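Side-chain contacts in DUF4621 domain-containing protein (Parabacteroides distasonis, PDB 4H3W), which is of unknown function but is probably secreted and is built from two beta-barrel domains: residues Gly25-Ser29 against Asp30-Asn34; Gly80-Asp83 against Gly84-Asp87. All blocks are in the same frame, centred on the assembly; numbering follows the deposited sequence.

Interaction 1. Residues Gly25-Ser29 against Asp30-Asn34; sequences GYVTS and DDVVN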
loop_
_atom_site.group_PDB
_atom_site.type_symbol
_atom_site.label_atom_id
_atom_site.label_comp_id
_atom_site.label_asym_id
_atom_site.label_seq_id
_atom_site.Cartn_x
_atom_site.Cartn_y
_atom_site.Cartn_z
ATOM N N GLY A 25 22.844 -1.203 -2.674
ATOM C CA GLY A 25 21.395 -1.355 -2.591
ATOM C C GLY A 25 20.853 -0.141 -3.338
ATOM O O GLY A 25 21.415 0.982 -3.304
ATOM N N TYR A 26 19.782 -0.374 -4.061
ATOM C CA TYR A 26 19.272 0.634 -4.957
ATOM C C TYR A 26 18.012 0.018 -5.434
ATOM O O TYR A 26 18.073 -0.974 -6.137
ATOM C CB TYR A 26 20.240 0.907 -6.118
ATOM C CG TYR A 26 19.679 1.518 -7.401
ATOM C CD1 TYR A 26 18.708 0.865 -8.162
ATOM C CD2 TYR A 26 20.193 2.701 -7.898
ATOM C CE1 TYR A 26 18.231 1.407 -9.344
ATOM C CE2 TYR A 26 19.725 3.251 -9.080
ATOM C CZ TYR A 26 18.749 2.598 -9.800
ATOM O OH TYR A 26 18.293 3.140 -10.975
ATOM N N VAL A 27 16.871 0.556 -5.027
ATOM C CA VAL A 27 15.608 -0.060 -5.396
ATOM C C VAL A 27 14.639 0.990 -5.939
ATOM O O VAL A 27 14.751 2.166 -5.607
ATOM C CB VAL A 27 15.020 -0.786 -4.190
ATOM C CG1 VAL A 27 15.892 -1.973 -3.837
ATOM C CG2 VAL A 27 14.897 0.141 -2.980
ATOM N N THR A 28 13.756 0.579 -6.837
ATOM C CA THR A 28 12.749 1.482 -7.400
ATOM C C THR A 28 11.418 1.186 -6.744
ATOM O O THR A 28 11.297 0.198 -6.020
ATOM C CB THR A 28 12.562 1.340 -8.912
ATOM O OG1 THR A 28 12.006 0.055 -9.182
ATOM C CG2 THR A 28 13.895 1.523 -9.661
ATOM N N SER A 29 10.436 2.045 -6.985
ATOM C CA SER A 29 9.124 1.886 -6.363
ATOM C C SER A 29 8.632 0.478 -6.597
ATOM O O SER A 29 8.229 -0.220 -5.654
ATOM C CB SER A 29 8.117 2.868 -6.926
ATOM O OG SER A 29 8.473 4.180 -6.615
ATOM N N ASP A 30 8.749 0.023 -7.837
ATOM C CA ASP A 30 8.182 -1.290 -8.161
ATOM C C ASP A 30 9.051 -2.513 -7.690
ATOM O O ASP A 30 8.583 -3.626 -7.692
ATOM C CB ASP A 30 7.748 -1.294 -9.658
ATOM C CG ASP A 30 8.894 -1.353 -10.632
ATOM O OD1 ASP A 30 10.069 -1.222 -10.245
ATOM O OD2 ASP A 30 8.602 -1.547 -11.825
ATOM N N ASP A 31 10.231 -2.288 -7.111
ATOM C CA ASP A 31 10.912 -3.306 -6.317
ATOM C C ASP A 31 10.357 -3.361 -4.878
ATOM O O ASP A 31 10.246 -4.432 -4.273
ATOM C CB ASP A 31 12.411 -3.033 -6.184
ATOM C CG ASP A 31 13.148 -2.987 -7.513
ATOM O OD1 ASP A 31 12.776 -3.744 -8.423
ATOM O OD2 ASP A 31 14.117 -2.187 -7.618
ATOM N N VAL A 32 10.086 -2.190 -4.294
ATOM C CA VAL A 32 9.653 -2.103 -2.898
ATOM C C VAL A 32 8.173 -2.482 -2.726
ATOM O O VAL A 32 7.775 -3.030 -1.701
ATOM C CB VAL A 32 9.920 -0.683 -2.343
ATOM C CG1 VAL A 32 9.286 -0.475 -0.957
ATOM C CG2 VAL A 32 11.420 -0.429 -2.295
ATOM N N VAL A 33 7.387 -2.123 -3.730
ATOM C CA VAL A 33 5.994 -2.353 -3.793
ATOM C C VAL A 33 5.744 -3.165 -5.042
ATOM O O VAL A 33 6.121 -2.738 -6.111
ATOM C CB VAL A 33 5.232 -1.028 -3.916
ATOM C CG1 VAL A 33 3.720 -1.261 -3.878
ATOM C CG2 VAL A 33 5.639 -0.061 -2.788
ATOM N N ASN A 34 5.126 -4.336 -4.906
ATOM C CA ASN A 34 5.049 -5.326 -6.013
ATOM C C ASN A 34 3.918 -5.063 -6.952
ATOM O O ASN A 34 3.014 -5.880 -7.083
ATOM C CB ASN A 34 4.883 -6.724 -5.449
ATOM C CG ASN A 34 6.070 -7.168 -4.644
ATOM O OD1 ASN A 34 7.207 -6.809 -4.943
ATOM N ND2 ASN A 34 5.816 -8.012 -3.642
#
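Thr28 O takes two backbone N-H groups from the turn that follows it. Val32 N approaches at 3.2 Å from Thr28 O, nearly along the C=O axis, whereas Asp31 N, 2.9 Å from Thr28 O, comes from well above the carbonyl plane. One residue on, Ser29 O accepts Val33 N at 2.8 Å. These bonds wind a single short turn of helix, with Thr28 at its N-cap. Asp31, three residues past the N-cap, returns a bond to Thr28 N, one half of a capping box: its OD2 receives Thr28 N at 2.9 Å, a nearly straight bond (170° at the hydrogen) that meets the carboxylate from above its plane. With CG beside the backbone N (chi1 -60°), the acid is turned back toward the start of the helix, and OD2 also rests against Val27 CA. The Thr28 hydroxyl goes to Asp30 instead, OG1 donating to Asp30 OD1 at 2.6 Å nearly along its C-O axis; this bond holds for one of two deposited Thr28 conformers and may be absent in the other. Both carboxylates would probably gain from the positive end of the helix dipole. With an alanine at Asp30 the carboxylate is gone, and the Thr28 hydroxyl would probably lose this acceptor and be freer to turn. Val27 CG2 also packs on Val32 CG2 at 3.6 Å, the two side chains crossing at about a right angle. Ser29 points its OG to the backbone O of the modified lysine at position 311, and Ser29 and Asp30 both touch Tyr48 of strand 47-55. The turn follows strand 25-26, which pairs with strand 317-319, and Val32 O reaches Ser211 OG in strand 208-215.

Interaction 2. Residues Gly80-Asp83 against Gly84-Asp87; sequences GDID and GLFD
From Asp81 to Leu85 the chain winds through a short 3-10 turn, in which two successive bonds each join a carbonyl to the N-H three residues on. Gly84 N lies 2.9 Å from Asp81 O, and Leu85 N is 3.1 Å from Ile82 O with a nearly straight N-H (173°). The 3-10 turn sits in the loop between strands 71-76 and 98-100. On its buried face the Ile82 and Leu85 side chains run alongside each other in the same direction. Ile82 CG2 stands anti to the backbone N, which brings this methyl to 4.1 Å from Leu85 CD1. Both side chains pack on Met50 of strand 47-55, and Ile82 touches Tyr52 as well. The acids tie the turn to other parts of the chain: Asp81 bonds to Tyr52 OH through OD1 and to Ser40 N through OD2, while Asp83 OD2 takes Gln169 NE2. Beyond Leu85 the backbone turns extended, and the ring of Phe86 meets that of Phe90 edge-to-face. Leu85 also leans back over the turn itself, where its CG lies 3.5 Å and its CB 3.6 Å from Ile82 O, the same oxygen that accepts its own N-H.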
loop_
_atom_site.group_PDB
_atom_site.type_symbol
_atom_site.label_atom_id
_atom_site.label_comp_id
_atom_site.label_asym_id
_atom_site.label_seq_id
_atom_site.Cartn_x
_atom_site.Cartn_y
_atom_site.Cartn_z
ATOM N N GLY A 80 -8.669 -9.801 -4.705
ATOM C CA GLY A 80 -7.679 -10.685 -4.089
ATOM C C GLY A 80 -6.247 -10.427 -4.504
ATOM O O GLY A 80 -5.315 -10.879 -3.827
ATOM N N ASP A 81 -6.058 -9.658 -5.572
ATOM C CA ASP A 81 -4.705 -9.284 -6.008
ATOM C C ASP A 81 -4.016 -8.239 -5.117
ATOM O O ASP A 81 -2.791 -8.141 -5.153
ATOM C CB ASP A 81 -4.713 -8.814 -7.488
ATOM C CG ASP A 81 -5.706 -7.652 -7.789
ATOM O OD1 ASP A 81 -6.697 -7.410 -7.047
ATOM O OD2 ASP A 81 -5.502 -7.008 -8.848
ATOM N N ILE A 82 -4.784 -7.483 -4.324
ATOM C CA ILE A 82 -4.217 -6.420 -3.486
ATOM C C ILE A 82 -3.212 -6.974 -2.495
ATOM O O ILE A 82 -2.194 -6.316 -2.213
ATOM C CB ILE A 82 -5.298 -5.603 -2.706
ATOM C CG1 ILE A 82 -6.282 -4.966 -3.679
ATOM C CG2 ILE A 82 -4.640 -4.530 -1.826
ATOM C CD1 ILE A 82 -7.441 -4.270 -3.010
ATOM N N ASP A 83 -3.459 -8.187 -1.990
ATOM C CA ASP A 83 -2.505 -8.860 -1.101
ATOM C C ASP A 83 -1.086 -8.947 -1.672
ATOM O O ASP A 83 -0.136 -9.028 -0.907
ATOM C CB ASP A 83 -2.967 -10.282 -0.802
ATOM C CG ASP A 83 -4.033 -10.354 0.286
ATOM O OD1 ASP A 83 -4.245 -9.380 1.041
ATOM O OD2 ASP A 83 -4.627 -11.435 0.399
ATOM N N GLY A 84 -0.956 -8.974 -3.006
ATOM C CA GLY A 84 0.350 -9.086 -3.655
ATOM C C GLY A 84 1.227 -7.831 -3.587
ATOM O O GLY A 84 2.396 -7.897 -3.917
ATOM N N LEU A 85 0.710 -6.692 -3.130
ATOM C CA LEU A 85 1.561 -5.511 -3.034
ATOM C C LEU A 85 2.778 -5.678 -2.102
ATOM O O LEU A 85 3.833 -5.112 -2.339
ATOM C CB LEU A 85 0.779 -4.314 -2.519
ATOM C CG LEU A 85 -0.262 -3.720 -3.414
ATOM C CD1 LEU A 85 -1.039 -2.721 -2.584
ATOM C CD2 LEU A 85 0.369 -3.094 -4.662
ATOM N N PHE A 86 2.602 -6.399 -1.026
ATOM C CA PHE A 86 3.656 -6.659 -0.083
ATOM C C PHE A 86 3.516 -8.110 0.358
ATOM O O PHE A 86 2.428 -8.699 0.254
ATOM C CB PHE A 86 3.595 -5.758 1.144
ATOM C CG PHE A 86 3.701 -4.308 0.831
ATOM C CD1 PHE A 86 4.934 -3.692 0.702
ATOM C CD2 PHE A 86 2.559 -3.568 0.618
ATOM C CE1 PHE A 86 5.007 -2.348 0.351
ATOM C CE2 PHE A 86 2.622 -2.240 0.273
ATOM C CZ PHE A 86 3.850 -1.634 0.136
ATOM N N ASP A 87 4.620 -8.689 0.825
ATOM C CA ASP A 87 4.578 -9.974 1.498
ATOM C C ASP A 87 4.133 -9.784 2.915
ATOM O O ASP A 87 4.581 -8.854 3.568
ATOM C CB ASP A 87 5.951 -10.625 1.512
ATOM C CG ASP A 87 6.350 -11.167 0.160
ATOM O OD1 ASP A 87 5.462 -11.499 -0.654
ATOM O OD2 ASP A 87 7.566 -11.269 -0.091
#

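How the interactions relate
Interactions 1 and 2, centred 15 Å apart, are two short turns from different loops that touch where the first ends. Asn34, just past the helical turn 29-32, probably donates its N to Leu85 O at 3.0 Å, and its ND2 makes a weak bond to Gly84 O, so the end of interaction 1 meets the later half of interaction 2. The Phe86 ring fills in alongside: its CE1 is 3.5 Å from Val32 O and its CZ 3.8 Å from Val33 CG2. Both turns also pack on strand 47-55. With the function unknown, no site can be assigned to this junction.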